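Local coordinates for possible sortase-like protein (Corynebacterium diphtheriae, PDB 5UUS) that probably works as a membrane-anchored sortase, a cysteine enzyme of the bacterial cell surface that likely cleaves its protein substrates through an acyl-thioester intermediate, at residues T34-L37 with G38-F41; V111-R115 with T116-V120; G130-R133 with Y134-M138. One frame throughout, in Å; residues are numbered along the deposited sequence.

Overall arrangement
The three contacts follow one another in series along the chain. Contact 1 is the turn that leads into strand 40-45, and contact 2 is the hairpin of strands 109-114 and 117-123. They share the large mixed sheet of the sortase fold, in which strands 40-45 and 109-114 are neighbours; their centres are about 15 Å apart, and F41 touches T114. Contact 3 lies in helix 130-137, the next regular element after the hairpin, with its centre about 37 Å from that of contact 1, beyond the chain's centre. The C107-C140 disulfide ties the chain just before strand 109-114 to that just after the helix. All three contacts lie away from the predicted active-site residues H90 and C195.

Contact 1. Residues T34-L37 with G38-F41; sequences TPEL and GEAF
A type II beta turn from E36 to E39 reverses the chain just ahead of strand 40-45, and P35 and F41 face each other across its open end. The turn closes with a bond from E39 N to E36 O of 3.0 Å, the donor lying 33° out of the carbonyl plane. G38 takes the third position with a positive phi of 75°, where a glycine has no CB to press on the L37 carbonyl. From the residues flanking the turn, P35 CB rests over one face of the F41 ring, 4.0 Å from its centroid, a CH-pi contact displaced toward the rim. The F41 ring is brought there by a chi1 of 67°, with CG between the backbone N and the carbonyl carbon. L78 also packs on both P35 and F41. The E36 and E39 side chains run alongside each other in the same direction, and E36 CD comes 3.6 Å from E39 CG. The bend of E39 at chi2 leaves its OE2 4.8 Å from E36 OE2. K32 forms a salt bridge with E36 OE1, so the mutual repulsion of the two carboxylates is probably offset at least in part.

Contact 2. Residues V111-R115 with T116-V120; sequences VVETR and TSWSV
W118 and V111 meet on one face of a beta hairpin, while T116 helps to turn the chain at its tip. V111 CG1 reaches W118 CE3 at 3.6 Å, at the edge of the indole and near its plane. E113, the non-hydrogen-bonded partner of W118, lies along the ring: its CG stands over the six-membered ring, 3.8 Å from the centroid, in a CH-pi contact almost on the ring normal. With CG anti to the backbone N (chi1 -180°) and the chain extended, the E113 carboxylate runs out over the CH2 and CZ2 rim of the six-membered ring, its plane only 13° from that of the ring. K217 forms a salt bridge with E113 OE2, and Y45 OH hydrogen-bonds OE1.

At the tip, T116 N donates to T114 OG1 at 3.2 Å, closing an ST turn. The same hydroxyl lies 2.9 Å from S117 OG in a hydrogen bond and also binds K31, which gives it three partners. On the face bearing V112 and S119, a water donates to V112 O at 2.8 Å and is hydrogen-bonded to both S117 OG and S119 OG; S119 OG also binds H214. V112 O accepts S119 N as well, at 2.8 Å and in the carbonyl plane, and V112 N returns a nearly straight bond to S119 O (172°). The hairpin lies within the mixed sheet, strand 109-114 pairing on its outer side with strand 40-45 and strand 117-123 with strand 204-216, while P223 packs against W118 and V120.

Contact 3. Residues G130-R133 with Y134-M138; sequences GQQR and YDEAM
R133 O accepts the backbone N of A137 at 2.9 Å, and A137 CB lies 3.3 Å from the same oxygen. One residue earlier, E136 N donates to Q132 O, while D135 N makes the straightest of these bonds to Q131 O (170°). Y134 N binds G130 O at 3.1 Å, completing four successive i to i+4 bonds. They make up a short alpha helix, 130-137, that packs beside helix 143-151: Y134 and A137 both touch A146. On another side of the helix, the Q132 and E136 side chains meet obliquely, one turn apart, with amide and carboxylate planes 57° from each other. Q132 CG lies 3.5 Å from E136 OE2, and the chain runs on extended beyond it. E136 CG sits beside the backbone N (chi1 -70°), and the straight chain beyond it carries the carboxylate back toward the start of the helix, where S128 OG hydrogen-bonds OE1. E136 CG also passes 3.2 Å from Q132 O. R133 stretches off the helix, its guanidinium held by the carbonyl oxygens of I149 and V157.

Contact 1. Residues T34-L37 with G38-F41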
ATOM      1  N   THR A  34     -18.085  -2.592  -2.283  1.00 42.48           N
ATOM      2  CA  THR A  34     -17.641  -1.277  -1.844  1.00 52.33           C
ATOM      3  C   THR A  34     -17.643  -1.220  -0.323  1.00 54.84           C
ATOM      4  O   THR A  34     -18.699  -1.331   0.309  1.00 49.73           O
ATOM      5  CB  THR A  34     -18.523  -0.152  -2.398  1.00 57.19           C
ATOM      6  OG1 THR A  34     -18.580  -0.253  -3.831  1.00 64.71           O
ATOM      7  CG2 THR A  34     -17.956   1.221  -1.984  1.00 61.67           C
ATOM      8  N   PRO A  35     -16.453  -1.067   0.270  1.00 56.30           N
ATOM      9  CA  PRO A  35     -16.363  -1.057   1.723  1.00 48.58           C
ATOM     10  C   PRO A  35     -17.308  -0.010   2.311  1.00 44.20           C
ATOM     11  O   PRO A  35     -17.506   1.082   1.764  1.00 44.48           O
ATOM     12  CB  PRO A  35     -14.881  -0.739   1.994  1.00 56.53           C
ATOM     13  CG  PRO A  35     -14.305  -0.362   0.676  1.00 61.19           C
ATOM     14  CD  PRO A  35     -15.131  -0.985  -0.370  1.00 58.79           C
ATOM     15  N   GLU A  36     -17.935  -0.393   3.410  1.00 44.33           N
ATOM     16  CA  GLU A  36     -18.789   0.488   4.157  1.00 50.57           C
ATOM     17  C   GLU A  36     -17.998   1.673   4.744  1.00 55.51           C
ATOM     18  O   GLU A  36     -16.979   1.485   5.419  1.00 59.74           O
ATOM     19  CB  GLU A  36     -19.479  -0.307   5.264  1.00 53.39           C
ATOM     20  CG  GLU A  36     -20.580   0.454   5.972  1.00 60.76           C
ATOM     21  CD  GLU A  36     -21.230  -0.362   7.084  1.00 71.14           C
ATOM     22  OE1 GLU A  36     -20.825  -1.527   7.290  1.00 76.92           O
ATOM     23  OE2 GLU A  36     -22.139   0.166   7.756  1.00 75.58           O
ATOM     24  N   LEU A  37     -18.485   2.884   4.484  1.00 54.79           N
ATOM     25  CA  LEU A  37     -17.848   4.105   4.956  1.00 54.80           C
ATOM     26  C   LEU A  37     -17.556   4.101   6.450  1.00 55.11           C
ATOM     27  O   LEU A  37     -18.410   3.764   7.273  1.00 51.56           O
ATOM     28  CB  LEU A  37     -18.714   5.313   4.619  1.00 67.51           C
ATOM     29  CG  LEU A  37     -18.162   6.218   3.519  1.00 75.57           C
ATOM     30  CD1 LEU A  37     -17.930   5.426   2.242  1.00 76.50           C
ATOM     31  CD2 LEU A  37     -19.112   7.367   3.276  1.00 77.88           C
ATOM     32  N   GLY A  38     -16.318   4.438   6.792  1.00 46.02           N
ATOM     33  CA  GLY A  38     -15.937   4.556   8.186  1.00 46.34           C
ATOM     34  C   GLY A  38     -15.749   3.220   8.885  1.00 46.78           C
ATOM     35  O   GLY A  38     -15.469   3.191  10.075  1.00 46.02           O
ATOM     36  N   GLU A  39     -15.903   2.111   8.166  1.00 43.97           N
ATOM     37  CA  GLU A  39     -15.716   0.791   8.772  1.00 46.52           C
ATOM     38  C   GLU A  39     -14.410   0.141   8.337  1.00 43.85           C
ATOM     39  O   GLU A  39     -13.904   0.429   7.253  1.00 40.49           O
ATOM     40  CB  GLU A  39     -16.889  -0.135   8.414  1.00 50.66           C
ATOM     41  CG  GLU A  39     -18.230   0.383   8.936  1.00 59.08           C
ATOM     42  CD  GLU A  39     -18.253   0.600  10.455  1.00 68.77           C
ATOM     43  OE1 GLU A  39     -17.737  -0.260  11.204  1.00 68.35           O
ATOM     44  OE2 GLU A  39     -18.794   1.638  10.901  1.00 73.90           O
ATOM     45  N   ALA A  40     -13.882  -0.740   9.190  1.00 40.22           N
ATOM     46  CA  ALA A  40     -12.674  -1.500   8.887  1.00 47.25           C
ATOM     47  C   ALA A  40     -12.971  -2.556   7.854  1.00 49.30           C
ATOM     48  O   ALA A  40     -13.917  -3.312   8.012  1.00 44.14           O
ATOM     49  CB  ALA A  40     -12.116  -2.148  10.140  1.00 49.86           C
ATOM     50  N   PHE A  41     -12.181  -2.619   6.791  1.00 39.02           N
ATOM     51  CA  PHE A  41     -12.432  -3.636   5.749  1.00 40.54           C
ATOM     52  C   PHE A  41     -11.155  -4.398   5.423  1.00 46.45           C
ATOM     53  O   PHE A  41     -11.160  -5.310   4.597  1.00 39.97           O
ATOM     54  CB  PHE A  41     -12.979  -2.994   4.472  1.00 44.71           C
ATOM     55  CG  PHE A  41     -11.986  -2.095   3.770  1.00 44.80           C
ATOM     56  CD1 PHE A  41     -11.798  -0.781   4.195  1.00 47.50           C
ATOM     57  CD2 PHE A  41     -11.249  -2.563   2.697  1.00 46.18           C
ATOM     58  CE1 PHE A  41     -10.876   0.053   3.572  1.00 51.14           C
ATOM     59  CE2 PHE A  41     -10.323  -1.738   2.058  1.00 44.51           C
ATOM     60  CZ  PHE A  41     -10.143  -0.423   2.498  1.00 49.68           C
TER

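Contact 2. Residues V111-R115 with T116-V120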
ATOM      1  N   VAL A 111       2.014  -6.343   3.781  1.00 43.02           N
ATOM      2  CA  VAL A 111       1.008  -7.372   3.556  1.00 40.94           C
ATOM      3  C   VAL A 111      -0.369  -6.838   3.913  1.00 45.30           C
ATOM      4  O   VAL A 111      -0.553  -6.255   4.981  1.00 43.89           O
ATOM      5  CB  VAL A 111       1.312  -8.645   4.361  1.00 41.58           C
ATOM      6  CG1 VAL A 111       0.267  -9.722   4.046  1.00 41.34           C
ATOM      7  CG2 VAL A 111       2.725  -9.156   4.028  1.00 42.48           C
ATOM      8  N   VAL A 112      -1.321  -7.011   2.997  1.00 40.68           N
ATOM      9  CA  VAL A 112      -2.677  -6.502   3.180  1.00 37.98           C
ATOM     10  C   VAL A 112      -3.681  -7.644   3.059  1.00 45.22           C
ATOM     11  O   VAL A 112      -3.718  -8.382   2.081  1.00 39.94           O
ATOM     12  CB  VAL A 112      -3.004  -5.390   2.170  1.00 40.11           C
ATOM     13  CG1 VAL A 112      -4.350  -4.745   2.485  1.00 36.14           C
ATOM     14  CG2 VAL A 112      -1.911  -4.321   2.210  1.00 38.50           C
ATOM     15  N   GLU A 113      -4.481  -7.781   4.097  1.00 47.46           N
ATOM     16  CA  GLU A 113      -5.498  -8.796   4.158  1.00 40.47           C
ATOM     17  C   GLU A 113      -6.876  -8.166   4.012  1.00 45.92           C
ATOM     18  O   GLU A 113      -7.183  -7.167   4.689  1.00 40.71           O
ATOM     19  CB  GLU A 113      -5.377  -9.515   5.497  1.00 44.20           C
ATOM     20  CG  GLU A 113      -6.337 -10.593   5.743  1.00 47.70           C
ATOM     21  CD  GLU A 113      -6.331 -11.012   7.213  1.00 51.07           C
ATOM     22  OE1 GLU A 113      -5.630 -10.368   8.057  1.00 48.94           O
ATOM     23  OE2 GLU A 113      -7.040 -11.983   7.516  1.00 52.60           O
ATOM     24  N   THR A 114      -7.716  -8.732   3.145  1.00 41.49           N
ATOM     25  CA  THR A 114      -9.129  -8.389   3.203  1.00 39.62           C
ATOM     26  C   THR A 114      -9.932  -9.605   3.680  1.00 36.57           C
ATOM     27  O   THR A 114      -9.369 -10.663   3.963  1.00 40.33           O
ATOM     28  CB  THR A 114      -9.662  -7.904   1.842  1.00 37.11           C
ATOM     29  OG1 THR A 114      -9.816  -9.020   0.968  1.00 39.40           O
ATOM     30  CG2 THR A 114      -8.719  -6.869   1.229  1.00 40.58           C
ATOM     31  N   ARG A 115     -11.247  -9.475   3.748  1.00 39.20           N
ATOM     32  CA  ARG A 115     -12.062 -10.643   4.111  1.00 38.74           C
ATOM     33  C   ARG A 115     -11.985 -11.821   3.098  1.00 44.14           C
ATOM     34  O   ARG A 115     -12.284 -12.956   3.445  1.00 46.40           O
ATOM     35  CB  ARG A 115     -13.500 -10.205   4.322  1.00 41.19           C
ATOM     36  CG  ARG A 115     -13.657  -9.280   5.550  1.00 41.27           C
ATOM     37  CD  ARG A 115     -15.092  -8.801   5.634  1.00 43.98           C
ATOM     38  NE  ARG A 115     -15.399  -7.887   6.731  1.00 55.24           N
ATOM     39  CZ  ARG A 115     -15.482  -8.217   8.026  1.00 55.95           C
ATOM     40  NH1 ARG A 115     -15.226  -9.458   8.443  1.00 48.78           N
ATOM     41  NH2 ARG A 115     -15.800  -7.281   8.920  1.00 57.55           N
ATOM     42  N   THR A 116     -11.538 -11.558   1.872  1.00 41.33           N
ATOM     43  CA  THR A 116     -11.467 -12.599   0.867  1.00 38.31           C
ATOM     44  C   THR A 116     -10.071 -12.856   0.308  1.00 40.87           C
ATOM     45  O   THR A 116      -9.910 -13.763  -0.504  1.00 41.18           O
ATOM     46  CB  THR A 116     -12.384 -12.268  -0.338  1.00 43.57           C
ATOM     47  OG1 THR A 116     -11.986 -11.012  -0.885  1.00 38.48           O
ATOM     48  CG2 THR A 116     -13.842 -12.169   0.075  1.00 38.32           C
ATOM     49  N   SER A 117      -9.049 -12.093   0.715  1.00 37.64           N
ATOM     50  CA  SER A 117      -7.798 -12.177  -0.027  1.00 35.74           C
ATOM     51  C   SER A 117      -6.559 -11.770   0.775  1.00 37.71           C
ATOM     52  O   SER A 117      -6.662 -11.132   1.822  1.00 38.50           O
ATOM     53  CB  SER A 117      -7.874 -11.296  -1.275  1.00 43.27           C
ATOM     54  OG  SER A 117      -7.833  -9.919  -0.902  1.00 40.57           O
ATOM     55  N   TRP A 118      -5.394 -12.149   0.250  1.00 37.09           N
ATOM     56  CA  TRP A 118      -4.099 -11.681   0.750  1.00 39.33           C
ATOM     57  C   TRP A 118      -3.394 -10.992  -0.412  1.00 44.72           C
ATOM     58  O   TRP A 118      -3.431 -11.509  -1.533  1.00 42.20           O
ATOM     59  CB  TRP A 118      -3.233 -12.842   1.278  1.00 41.87           C
ATOM     60  CG  TRP A 118      -3.682 -13.434   2.569  1.00 45.54           C
ATOM     61  CD1 TRP A 118      -4.446 -14.583   2.744  1.00 37.63           C
ATOM     62  CD2 TRP A 118      -3.395 -12.940   3.887  1.00 42.39           C
ATOM     63  NE1 TRP A 118      -4.644 -14.807   4.086  1.00 42.82           N
ATOM     64  CE2 TRP A 118      -4.017 -13.818   4.812  1.00 45.78           C
ATOM     65  CE3 TRP A 118      -2.677 -11.837   4.379  1.00 46.91           C
ATOM     66  CZ2 TRP A 118      -3.933 -13.633   6.198  1.00 46.66           C
ATOM     67  CZ3 TRP A 118      -2.583 -11.653   5.759  1.00 46.00           C
ATOM     68  CH2 TRP A 118      -3.209 -12.550   6.652  1.00 49.41           C
ATOM     69  N   SER A 119      -2.781  -9.828  -0.148  1.00 39.20           N
ATOM     70  CA  SER A 119      -1.965  -9.111  -1.124  1.00 36.96           C
ATOM     71  C   SER A 119      -0.595  -8.849  -0.501  1.00 40.11           C
ATOM     72  O   SER A 119      -0.498  -8.564   0.694  1.00 38.01           O
ATOM     73  CB  SER A 119      -2.605  -7.774  -1.532  1.00 41.01           C
ATOM     74  OG  SER A 119      -3.913  -7.947  -2.013  1.00 44.49           O
ATOM     75  N   VAL A 120       0.452  -8.961  -1.307  1.00 37.15           N
ATOM     76  CA  VAL A 120       1.773  -8.559  -0.867  1.00 36.31           C
ATOM     77  C   VAL A 120       2.232  -7.461  -1.786  1.00 41.00           C
ATOM     78  O   VAL A 120       2.303  -7.663  -3.003  1.00 41.28           O
ATOM     79  CB  VAL A 120       2.781  -9.714  -0.909  1.00 35.20           C
ATOM     80  CG1 VAL A 120       4.190  -9.214  -0.539  1.00 37.53           C
ATOM     81  CG2 VAL A 120       2.315 -10.838   0.017  1.00 38.10           C
TER
HETATM   82  O   HOH W   1      -5.678  -8.350   0.026  1.00 41.80           O

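Contact 3. Residues G130-R133 with Y134-M138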
ATOM      1  N   GLY A 130      18.400   4.318 -13.094  1.00 52.85           N
ATOM      2  CA  GLY A 130      19.239   3.572 -14.014  1.00 53.85           C
ATOM      3  C   GLY A 130      19.595   2.196 -13.496  1.00 48.77           C
ATOM      4  O   GLY A 130      18.756   1.471 -12.973  1.00 49.45           O
ATOM      5  N   GLN A 131      20.862   1.845 -13.615  1.00 48.85           N
ATOM      6  CA  GLN A 131      21.323   0.511 -13.265  1.00 54.86           C
ATOM      7  C   GLN A 131      21.065   0.150 -11.813  1.00 55.92           C
ATOM      8  O   GLN A 131      20.689  -0.982 -11.501  1.00 55.10           O
ATOM      9  CB  GLN A 131      22.824   0.378 -13.567  1.00 59.58           C
ATOM     10  CG  GLN A 131      23.390  -0.999 -13.237  1.00 63.79           C
ATOM     11  CD  GLN A 131      22.957  -2.069 -14.231  1.00 71.12           C
ATOM     12  OE1 GLN A 131      22.351  -3.083 -13.858  1.00 72.57           O
ATOM     13  NE2 GLN A 131      23.280  -1.854 -15.499  1.00 76.15           N
ATOM     14  N   GLN A 132      21.275   1.098 -10.911  1.00 56.13           N
ATOM     15  CA  GLN A 132      21.111   0.764  -9.502  1.00 59.22           C
ATOM     16  C   GLN A 132      19.651   0.494  -9.163  1.00 48.37           C
ATOM     17  O   GLN A 132      19.344  -0.387  -8.369  1.00 49.42           O
ATOM     18  CB  GLN A 132      21.652   1.873  -8.616  1.00 62.67           C
ATOM     19  CG  GLN A 132      21.531   1.568  -7.138  1.00 71.29           C
ATOM     20  CD  GLN A 132      22.105   2.683  -6.300  1.00 80.71           C
ATOM     21  OE1 GLN A 132      22.183   3.828  -6.745  1.00 79.33           O
ATOM     22  NE2 GLN A 132      22.528   2.355  -5.084  1.00 86.49           N
ATOM     23  N   ARG A 133      18.760   1.280  -9.754  1.00 44.79           N
ATOM     24  CA  ARG A 133      17.314   1.119  -9.570  1.00 46.88           C
ATOM     25  C   ARG A 133      16.873  -0.260 -10.068  1.00 48.52           C
ATOM     26  O   ARG A 133      16.099  -0.972  -9.404  1.00 45.85           O
ATOM     27  CB  ARG A 133      16.577   2.245 -10.317  1.00 43.49           C
ATOM     28  CG  ARG A 133      15.060   2.233 -10.274  1.00 43.47           C
ATOM     29  CD  ARG A 133      14.538   3.599 -10.745  1.00 45.27           C
ATOM     30  NE  ARG A 133      13.096   3.622 -10.969  1.00 46.62           N
ATOM     31  CZ  ARG A 133      12.182   3.851 -10.032  1.00 46.20           C
ATOM     32  NH1 ARG A 133      12.561   4.056  -8.778  1.00 48.89           N
ATOM     33  NH2 ARG A 133      10.872   3.854 -10.339  1.00 44.97           N
ATOM     34  N   TYR A 134      17.399  -0.640 -11.229  1.00 47.61           N
ATOM     35  CA  TYR A 134      17.095  -1.926 -11.827  1.00 52.09           C
ATOM     36  C   TYR A 134      17.552  -3.072 -10.931  1.00 57.05           C
ATOM     37  O   TYR A 134      16.794  -3.988 -10.629  1.00 55.93           O
ATOM     38  CB  TYR A 134      17.765  -2.045 -13.196  1.00 49.80           C
ATOM     39  CG  TYR A 134      17.448  -3.348 -13.905  1.00 55.73           C
ATOM     40  CD1 TYR A 134      18.374  -4.376 -13.952  1.00 58.53           C
ATOM     41  CD2 TYR A 134      16.208  -3.550 -14.511  1.00 50.88           C
ATOM     42  CE1 TYR A 134      18.086  -5.559 -14.603  1.00 60.29           C
ATOM     43  CE2 TYR A 134      15.912  -4.728 -15.164  1.00 51.79           C
ATOM     44  CZ  TYR A 134      16.853  -5.734 -15.207  1.00 58.42           C
ATOM     45  OH  TYR A 134      16.573  -6.921 -15.854  1.00 59.08           O
ATOM     46  N   ASP A 135      18.808  -3.012 -10.515  1.00 56.04           N
ATOM     47  CA  ASP A 135      19.364  -4.040  -9.661  1.00 54.25           C
ATOM     48  C   ASP A 135      18.585  -4.147  -8.354  1.00 50.83           C
ATOM     49  O   ASP A 135      18.373  -5.245  -7.837  1.00 51.29           O
ATOM     50  CB  ASP A 135      20.839  -3.757  -9.369  1.00 57.18           C
ATOM     51  CG  ASP A 135      21.710  -3.822 -10.613  1.00 62.92           C
ATOM     52  OD1 ASP A 135      21.352  -4.542 -11.579  1.00 62.72           O
ATOM     53  OD2 ASP A 135      22.767  -3.154 -10.609  1.00 65.29           O
ATOM     54  N   GLU A 136      18.162  -3.016  -7.810  1.00 49.45           N
ATOM     55  CA  GLU A 136      17.394  -3.063  -6.567  1.00 48.29           C
ATOM     56  C   GLU A 136      16.014  -3.681  -6.803  1.00 52.74           C
ATOM     57  O   GLU A 136      15.509  -4.456  -5.974  1.00 51.27           O
ATOM     58  CB  GLU A 136      17.259  -1.669  -5.955  1.00 48.87           C
ATOM     59  CG  GLU A 136      18.570  -1.138  -5.401  1.00 52.65           C
ATOM     60  CD  GLU A 136      18.477   0.293  -4.919  1.00 58.95           C
ATOM     61  OE1 GLU A 136      17.403   0.914  -5.072  1.00 62.96           O
ATOM     62  OE2 GLU A 136      19.490   0.799  -4.396  1.00 64.79           O
ATOM     63  N   ALA A 137      15.416  -3.347  -7.940  1.00 49.75           N
ATOM     64  CA  ALA A 137      14.099  -3.851  -8.274  1.00 48.40           C
ATOM     65  C   ALA A 137      14.156  -5.348  -8.567  1.00 46.47           C
ATOM     66  O   ALA A 137      13.231  -6.099  -8.227  1.00 42.48           O
ATOM     67  CB  ALA A 137      13.532  -3.083  -9.441  1.00 48.96           C
ATOM     68  N   MET A 138      15.263  -5.789  -9.151  1.00 49.95           N
ATOM     69  CA  MET A 138      15.460  -7.207  -9.458  1.00 56.67           C
ATOM     70  C   MET A 138      15.546  -8.089  -8.214  1.00 55.92           C
ATOM     71  O   MET A 138      15.465  -9.300  -8.311  1.00 55.58           O
ATOM     72  CB  MET A 138      16.721  -7.402 -10.304  1.00 58.58           C
ATOM     73  CG  MET A 138      16.537  -7.008 -11.757  1.00 59.44           C
ATOM     74  SD  MET A 138      15.309  -8.045 -12.554  1.00 62.96           S
ATOM     75  CE  MET A 138      15.938  -9.670 -12.148  1.00 82.65           C
TER